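Local coordinates for cell division control protein 73 (Saccharomyces cerevisiae, PDB 3V46), which acts, as a subunit of the Paf1 complex, in RNA polymerase II transcription initiation and elongation and in transcription-coupled histone modification, and is represented here by its C-terminal Ras-like domain, at residues A[13-24]-A[84-94]. Sequence-based numbering, arbitrary orientation. Where two conformers were deposited one is given.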
ATOM      1  N   LYS A  13       8.209  -3.540  16.119  1.00 41.74           N
ATOM      2  CA  LYS A  13       8.965  -3.956  14.940  1.00 42.59           C
ATOM      3  C   LYS A  13       8.502  -3.111  13.765  1.00 36.29           C
ATOM      4  O   LYS A  13       7.459  -2.460  13.852  1.00 40.03           O
ATOM      5  CB  LYS A  13       8.791  -5.448  14.648  1.00 44.66           C
ATOM      6  CG  LYS A  13       9.383  -6.356  15.719  1.00 47.60           C
ATOM      7  CD  LYS A  13      10.162  -7.512  15.104  1.00 50.20           C
ATOM      8  CE  LYS A  13      10.702  -8.449  16.178  1.00 53.22           C
ATOM      9  NZ  LYS A  13      11.457  -9.601  15.605  1.00 56.62           N
ATOM     10  N   ASP A  14       9.270  -3.093  12.676  1.00 30.28           N
ATOM     11  CA  ASP A  14       8.900  -2.251  11.539  1.00 24.88           C
ATOM     12  C   ASP A  14       7.616  -2.742  10.878  1.00 21.34           C
ATOM     13  O   ASP A  14       7.477  -3.921  10.541  1.00 21.68           O
ATOM     14  CB  ASP A  14      10.023  -2.177  10.507  1.00 24.38           C
ATOM     15  CG  ASP A  14      11.236  -1.411  11.011  1.00 26.93           C
ATOM     16  OD1 ASP A  14      11.096  -0.611  11.963  1.00 28.02           O
ATOM     17  OD2 ASP A  14      12.329  -1.593  10.441  1.00 32.72           O
ATOM     18  N   PRO A  15       6.659  -1.832  10.693  1.00 18.65           N
ATOM     19  CA  PRO A  15       5.430  -2.242  10.010  1.00 16.75           C
ATOM     20  C   PRO A  15       5.662  -2.545   8.527  1.00 16.14           C
ATOM     21  O   PRO A  15       6.610  -2.057   7.896  1.00 16.46           O
ATOM     22  CB  PRO A  15       4.512  -1.028  10.184  1.00 18.67           C
ATOM     23  CG  PRO A  15       5.435   0.120  10.382  1.00 19.90           C
ATOM     24  CD  PRO A  15       6.629  -0.419  11.097  1.00 21.43           C
ATOM     25  N   ILE A  16       4.756  -3.336   7.970  1.00 15.23           N
ATOM     26  CA  ILE A  16       4.888  -3.829   6.615  1.00 15.19           C
ATOM     27  C   ILE A  16       3.718  -3.376   5.751  1.00 13.90           C
ATOM     28  O   ILE A  16       2.564  -3.394   6.187  1.00 13.44           O
ATOM     29  CB  ILE A  16       4.946  -5.364   6.613  1.00 15.40           C
ATOM     30  CG1 ILE A  16       6.139  -5.838   7.457  1.00 17.82           C
ATOM     31  CG2 ILE A  16       5.037  -5.895   5.202  1.00 17.48           C
ATOM     32  CD1 ILE A  16       6.152  -7.329   7.760  1.00 21.09           C
ATOM     33  N   ILE A  17       4.031  -2.964   4.525  1.00 12.61           N
ATOM     34  CA  ILE A  17       3.035  -2.648   3.515  1.00 11.91           C
ATOM     35  C   ILE A  17       3.198  -3.648   2.386  1.00 12.75           C
ATOM     36  O   ILE A  17       4.298  -3.841   1.874  1.00 13.07           O
ATOM     37  CB  ILE A  17       3.209  -1.221   2.965  1.00 14.52           C
ATOM     38  CG1 ILE A  17       3.042  -0.184   4.084  1.00 15.79           C
ATOM     39  CG2 ILE A  17       2.180  -0.951   1.867  1.00 13.84           C
ATOM     40  CD1 ILE A  17       3.288   1.287   3.667  1.00 16.01           C
ATOM     41  N   LEU A  18       2.114  -4.308   2.007  1.00 11.99           N
ATOM     42  CA  LEU A  18       2.166  -5.260   0.899  1.00 11.58           C
ATOM     43  C   LEU A  18       1.697  -4.585  -0.374  1.00 13.04           C
ATOM     44  O   LEU A  18       0.604  -4.038  -0.417  1.00 14.00           O
ATOM     45  CB  LEU A  18       1.270  -6.457   1.171  1.00 13.02           C
ATOM     46  CG  LEU A  18       1.529  -7.239   2.442  1.00 18.01           C
ATOM     47  CD1 LEU A  18       0.584  -8.432   2.512  1.00 19.17           C
ATOM     48  CD2 LEU A  18       2.962  -7.688   2.468  1.00 21.87           C
ATOM     49  N   ILE A  19       2.520  -4.662  -1.413  1.00 12.29           N
ATOM     50  CA  ILE A  19       2.196  -4.091  -2.710  0.55 12.79           C
ATOM     51  C   ILE A  19       2.626  -5.062  -3.808  1.00 16.41           C
ATOM     52  O   ILE A  19       3.579  -4.807  -4.553  1.00 18.69           O
ATOM     53  CB  ILE A  19       2.819  -2.685  -2.885  0.55 15.68           C
ATOM     54  CG1 ILE A  19       2.308  -2.028  -4.174  0.55 13.16           C
ATOM     55  CG2 ILE A  19       4.354  -2.748  -2.842  0.55 21.32           C
ATOM     56  CD1 ILE A  19       2.605  -0.556  -4.270  0.55 22.06           C
ATOM     57  N   PRO A  20       1.940  -6.198  -3.899  1.00 15.37           N
ATOM     58  CA  PRO A  20       2.196  -7.022  -5.082  1.00 17.59           C
ATOM     59  C   PRO A  20       1.652  -6.303  -6.311  1.00 18.23           C
ATOM     60  O   PRO A  20       0.846  -5.380  -6.176  1.00 21.66           O
ATOM     61  CB  PRO A  20       1.375  -8.267  -4.815  1.00 19.16           C
ATOM     62  CG  PRO A  20       0.189  -7.747  -4.070  1.00 18.19           C
ATOM     63  CD  PRO A  20       0.783  -6.685  -3.137  1.00 16.10           C
ATOM     64  N   SER A  21       2.092  -6.696  -7.491  1.00 18.30           N
ATOM     65  CA  SER A  21       1.638  -6.009  -8.683  1.00 20.04           C
ATOM     66  C   SER A  21       1.032  -6.955  -9.700  1.00 20.38           C
ATOM     67  O   SER A  21       1.342  -8.144  -9.730  1.00 23.16           O
ATOM     68  CB  SER A  21       2.787  -5.220  -9.337  1.00 26.70           C
ATOM     69  OG  SER A  21       3.827  -6.064  -9.814  1.00 32.04           O
ATOM     70  N   ALA A  22       0.133  -6.409 -10.506  1.00 22.62           N
ATOM     71  CA  ALA A  22      -0.344  -7.052 -11.715  1.00 21.08           C
ATOM     72  C   ALA A  22      -0.002  -6.137 -12.894  1.00 21.52           C
ATOM     73  O   ALA A  22       0.517  -5.036 -12.705  1.00 22.89           O
ATOM     74  CB  ALA A  22      -1.844  -7.316 -11.631  1.00 21.84           C
ATOM     75  N   ALA A  23      -0.271  -6.583 -14.113  1.00 21.52           N
ATOM     76  CA  ALA A  23       0.123  -5.799 -15.265  1.00 24.37           C
ATOM     77  C   ALA A  23      -0.526  -4.431 -15.213  1.00 26.49           C
ATOM     78  O   ALA A  23       0.071  -3.441 -15.622  1.00 26.54           O
ATOM     79  CB  ALA A  23      -0.262  -6.527 -16.563  1.00 26.28           C
ATOM     80  N   SER A  24      -1.741  -4.386 -14.669  1.00 25.99           N
ATOM     81  CA  SER A  24      -2.550  -3.173 -14.642  1.00 29.33           C
ATOM     82  C   SER A  24      -2.184  -2.216 -13.507  1.00 23.44           C
ATOM     83  O   SER A  24      -2.689  -1.097 -13.450  1.00 25.73           O
ATOM     84  CB  SER A  24      -4.019  -3.555 -14.490  1.00 33.82           C
ATOM     85  OG  SER A  24      -4.201  -4.320 -13.308  1.00 40.88           O
ATOM     86  N   TYR A  84       4.918 -12.216  11.553  1.00 38.53           N
ATOM     87  CA  TYR A  84       5.165 -11.200  10.539  1.00 35.99           C
ATOM     88  C   TYR A  84       3.833 -10.645  10.050  1.00 27.98           C
ATOM     89  O   TYR A  84       3.717  -9.469   9.722  1.00 28.39           O
ATOM     90  CB  TYR A  84       5.932 -11.771   9.339  1.00 40.96           C
ATOM     91  CG  TYR A  84       7.436 -11.805   9.490  1.00 44.79           C
ATOM     92  CD1 TYR A  84       8.210 -10.703   9.157  1.00 47.41           C
ATOM     93  CD2 TYR A  84       8.085 -12.947   9.935  1.00 42.94           C
ATOM     94  CE1 TYR A  84       9.587 -10.731   9.283  1.00 50.65           C
ATOM     95  CE2 TYR A  84       9.460 -12.983  10.067  1.00 46.33           C
ATOM     96  CZ  TYR A  84      10.205 -11.873   9.737  1.00 50.57           C
ATOM     97  OH  TYR A  84      11.575 -11.904   9.860  1.00 56.69           O
ATOM     98  N   TRP A  85       2.821 -11.499   9.987  1.00 22.91           N
ATOM     99  CA  TRP A  85       1.521 -11.066   9.489  1.00 20.85           C
ATOM    100  C   TRP A  85       0.868 -10.017  10.382  1.00 18.82           C
ATOM    101  O   TRP A  85       0.103  -9.187   9.897  1.00 18.41           O
ATOM    102  CB  TRP A  85       0.593 -12.263   9.288  1.00 21.31           C
ATOM    103  CG  TRP A  85       0.947 -12.981   8.050  1.00 25.85           C
ATOM    104  CD1 TRP A  85       1.628 -14.160   7.936  1.00 29.83           C
ATOM    105  CD2 TRP A  85       0.688 -12.532   6.719  1.00 29.97           C
ATOM    106  NE1 TRP A  85       1.794 -14.478   6.607  1.00 32.73           N
ATOM    107  CE2 TRP A  85       1.223 -13.494   5.842  1.00 32.28           C
ATOM    108  CE3 TRP A  85       0.043 -11.414   6.185  1.00 29.08           C
ATOM    109  CZ2 TRP A  85       1.144 -13.364   4.461  1.00 29.14           C
ATOM    110  CZ3 TRP A  85      -0.035 -11.290   4.813  1.00 31.09           C
ATOM    111  CH2 TRP A  85       0.502 -12.265   3.969  1.00 29.48           C
ATOM    112  N   ASP A  86       1.174 -10.040  11.675  1.00 20.17           N
ATOM    113  CA  ASP A  86       0.612  -9.056  12.598  1.00 22.07           C
ATOM    114  C   ASP A  86       1.175  -7.669  12.334  1.00 21.04           C
ATOM    115  O   ASP A  86       0.619  -6.673  12.811  1.00 22.62           O
ATOM    116  CB  ASP A  86       0.904  -9.431  14.050  1.00 25.12           C
ATOM    117  CG  ASP A  86       0.232 -10.712  14.474  1.00 28.35           C
ATOM    118  OD1 ASP A  86      -0.876 -10.995  13.977  1.00 26.36           O
ATOM    119  OD2 ASP A  86       0.812 -11.437  15.321  1.00 35.84           O
ATOM    120  N   ARG A  87       2.283  -7.613  11.590  1.00 20.66           N
ATOM    121  CA  ARG A  87       2.984  -6.366  11.296  1.00 20.92           C
ATOM    122  C   ARG A  87       2.462  -5.684  10.039  1.00 17.07           C
ATOM    123  O   ARG A  87       2.850  -4.563   9.738  1.00 16.62           O
ATOM    124  CB  ARG A  87       4.485  -6.627  11.128  1.00 24.94           C
ATOM    125  CG  ARG A  87       5.191  -7.048  12.420  1.00 30.83           C
ATOM    126  CD  ARG A  87       6.578  -7.611  12.149  1.00 33.93           C
ATOM    127  NE  ARG A  87       7.449  -6.664  11.463  1.00 35.69           N
ATOM    128  CZ  ARG A  87       8.652  -6.964  10.988  1.00 36.10           C
ATOM    129  NH1 ARG A  87       9.143  -8.188  11.141  1.00 40.48           N
ATOM    130  NH2 ARG A  87       9.372  -6.045  10.367  1.00 36.99           N
ATOM    131  N   VAL A  88       1.604  -6.364   9.286  1.00 15.55           N
ATOM    132  CA  VAL A  88       1.090  -5.804   8.038  1.00 15.06           C
ATOM    133  C   VAL A  88       0.039  -4.750   8.373  1.00 17.08           C
ATOM    134  O   VAL A  88      -0.976  -5.053   9.002  1.00 16.88           O
ATOM    135  CB  VAL A  88       0.506  -6.908   7.132  1.00 13.32           C
ATOM    136  CG1 VAL A  88      -0.188  -6.313   5.912  1.00 16.16           C
ATOM    137  CG2 VAL A  88       1.600  -7.863   6.688  1.00 15.49           C
ATOM    138  N   VAL A  89       0.305  -3.510   7.969  1.00 13.88           N
ATOM    139  CA  VAL A  89      -0.550  -2.372   8.321  1.00 15.13           C
ATOM    140  C   VAL A  89      -1.315  -1.816   7.124  1.00 16.36           C
ATOM    141  O   VAL A  89      -2.293  -1.092   7.292  1.00 17.78           O
ATOM    142  CB  VAL A  89       0.250  -1.228   8.991  1.00 15.19           C
ATOM    143  CG1 VAL A  89       0.865  -1.700  10.299  1.00 16.81           C
ATOM    144  CG2 VAL A  89       1.321  -0.686   8.064  1.00 16.80           C
ATOM    145  N   ALA A  90      -0.880  -2.149   5.910  1.00 13.55           N
ATOM    146  CA  ALA A  90      -1.586  -1.716   4.708  1.00 13.23           C
ATOM    147  C   ALA A  90      -1.320  -2.686   3.587  1.00 12.65           C
ATOM    148  O   ALA A  90      -0.223  -3.249   3.479  1.00 12.93           O
ATOM    149  CB  ALA A  90      -1.160  -0.309   4.308  1.00 16.30           C
ATOM    150  N   ILE A  91      -2.336  -2.858   2.747  1.00 12.40           N
ATOM    151  CA  ILE A  91      -2.278  -3.734   1.593  1.00 12.70           C
ATOM    152  C   ILE A  91      -2.813  -2.974   0.390  1.00 13.09           C
ATOM    153  O   ILE A  91      -3.961  -2.509   0.395  1.00 13.96           O
ATOM    154  CB  ILE A  91      -3.106  -5.013   1.827  1.00 13.29           C
ATOM    155  CG1 ILE A  91      -2.544  -5.791   3.038  1.00 15.05           C
ATOM    156  CG2 ILE A  91      -3.108  -5.898   0.579  1.00 16.00           C
ATOM    157  CD1 ILE A  91      -3.367  -6.967   3.454  1.00 18.59           C
ATOM    158  N   PHE A  92      -1.968  -2.818  -0.629  1.00 12.11           N
ATOM    159  CA  PHE A  92      -2.407  -2.294  -1.906  1.00 12.35           C
ATOM    160  C   PHE A  92      -2.911  -3.461  -2.728  1.00 13.71           C
ATOM    161  O   PHE A  92      -2.234  -4.488  -2.832  1.00 14.76           O
ATOM    162  CB  PHE A  92      -1.257  -1.607  -2.648  1.00 13.41           C
ATOM    163  CG  PHE A  92      -0.842  -0.284  -2.066  1.00 15.54           C
ATOM    164  CD1 PHE A  92      -0.770  -0.089  -0.702  1.00 21.46           C
ATOM    165  CD2 PHE A  92      -0.507   0.761  -2.886  1.00 20.94           C
ATOM    166  CE1 PHE A  92      -0.372   1.138  -0.179  1.00 22.39           C
ATOM    167  CE2 PHE A  92      -0.105   1.980  -2.364  1.00 21.83           C
ATOM    168  CZ  PHE A  92      -0.026   2.161  -1.020  1.00 21.19           C
ATOM    169  N   THR A  93      -4.082  -3.301  -3.341  1.00 14.62           N
ATOM    170  CA  THR A  93      -4.702  -4.397  -4.071  1.00 12.90           C
ATOM    171  C   THR A  93      -4.645  -4.216  -5.579  1.00 15.05           C
ATOM    172  O   THR A  93      -4.738  -3.103  -6.101  1.00 18.14           O
ATOM    173  CB  THR A  93      -6.177  -4.567  -3.675  1.00 20.98           C
ATOM    174  OG1 THR A  93      -6.885  -3.356  -3.961  1.00 20.32           O
ATOM    175  CG2 THR A  93      -6.308  -4.881  -2.209  1.00 21.56           C
ATOM    176  N   THR A  94      -4.499  -5.342  -6.265  1.00 18.11           N
ATOM    177  CA  THR A  94      -4.394  -5.376  -7.713  1.00 21.72           C
ATOM    178  C   THR A  94      -5.766  -5.459  -8.326  1.00 23.41           C
ATOM    179  O   THR A  94      -5.956  -5.112  -9.481  1.00 27.83           O
ATOM    180  CB  THR A  94      -3.634  -6.631  -8.182  1.00 21.97           C
ATOM    181  OG1 THR A  94      -4.344  -7.797  -7.752  1.00 22.64           O
ATOM    182  CG2 THR A  94      -2.225  -6.649  -7.609  1.00 24.67           C
TER
HETATM  183  O   HOH W   1      -4.470  -3.269 -11.030  1.00 44.74           O
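R87 grips the backbone carbonyl of D14 from the side: NE and NH2 each donate to D14 O, both at 2.9 Å, and the oxygen lies in the guanidinium plane. NH2 arrives on a lone pair in the carbonyl plane, whereas NE is tilted out of it. A bend at chi3 (59°) turns the end of the arginine back to this oxygen. I16 CD1 lies over one guanidinium face and K13 CB, 3.7 Å from R87 NE, over the opposite one. A leucine in place of R87 would probably leave D14 O without both of these donors and K13 and I16 without the flat group between them.

Beyond this clamp the chains run as parallel strands, and the backbone bonds alternate: I16 N donates to R87 O, V89 N to I16 O (2.9 Å), L18 N to A90 O (3.0 Å) and F92 N to L18 O. A beta bulge shifts the register by one residue between I16 and I17, yet the ladder continues across it. On their outer edges the two strands are also bonded: P15, I17 and I19 to I71 and V73 of strand 68-73, and I91 to K116 of strand 116-122.

Side chains fill both faces. The L18 and W85 side chains cross at about a right angle, L18 CD1 lying 3.7 Å from W85 CZ3. On the other face I17 CG2 meets A90 CB, both residues packing on L160 of helix 149-166; I17 CG2 also touches F92 CE1. Past the strands, T94 CG2 rests 3.6 Å from P20 O, and one water donates to T94 O at 2.8 Å.

Two central strands of the Ras-like sheet are thus joined by a hydrogen-bonded backbone, with neighbouring apolar side chains touching on each face: backbone polar atoms between the strands satisfy one another, and the charged guanidinium is spent on a carbonyl just before the first strand.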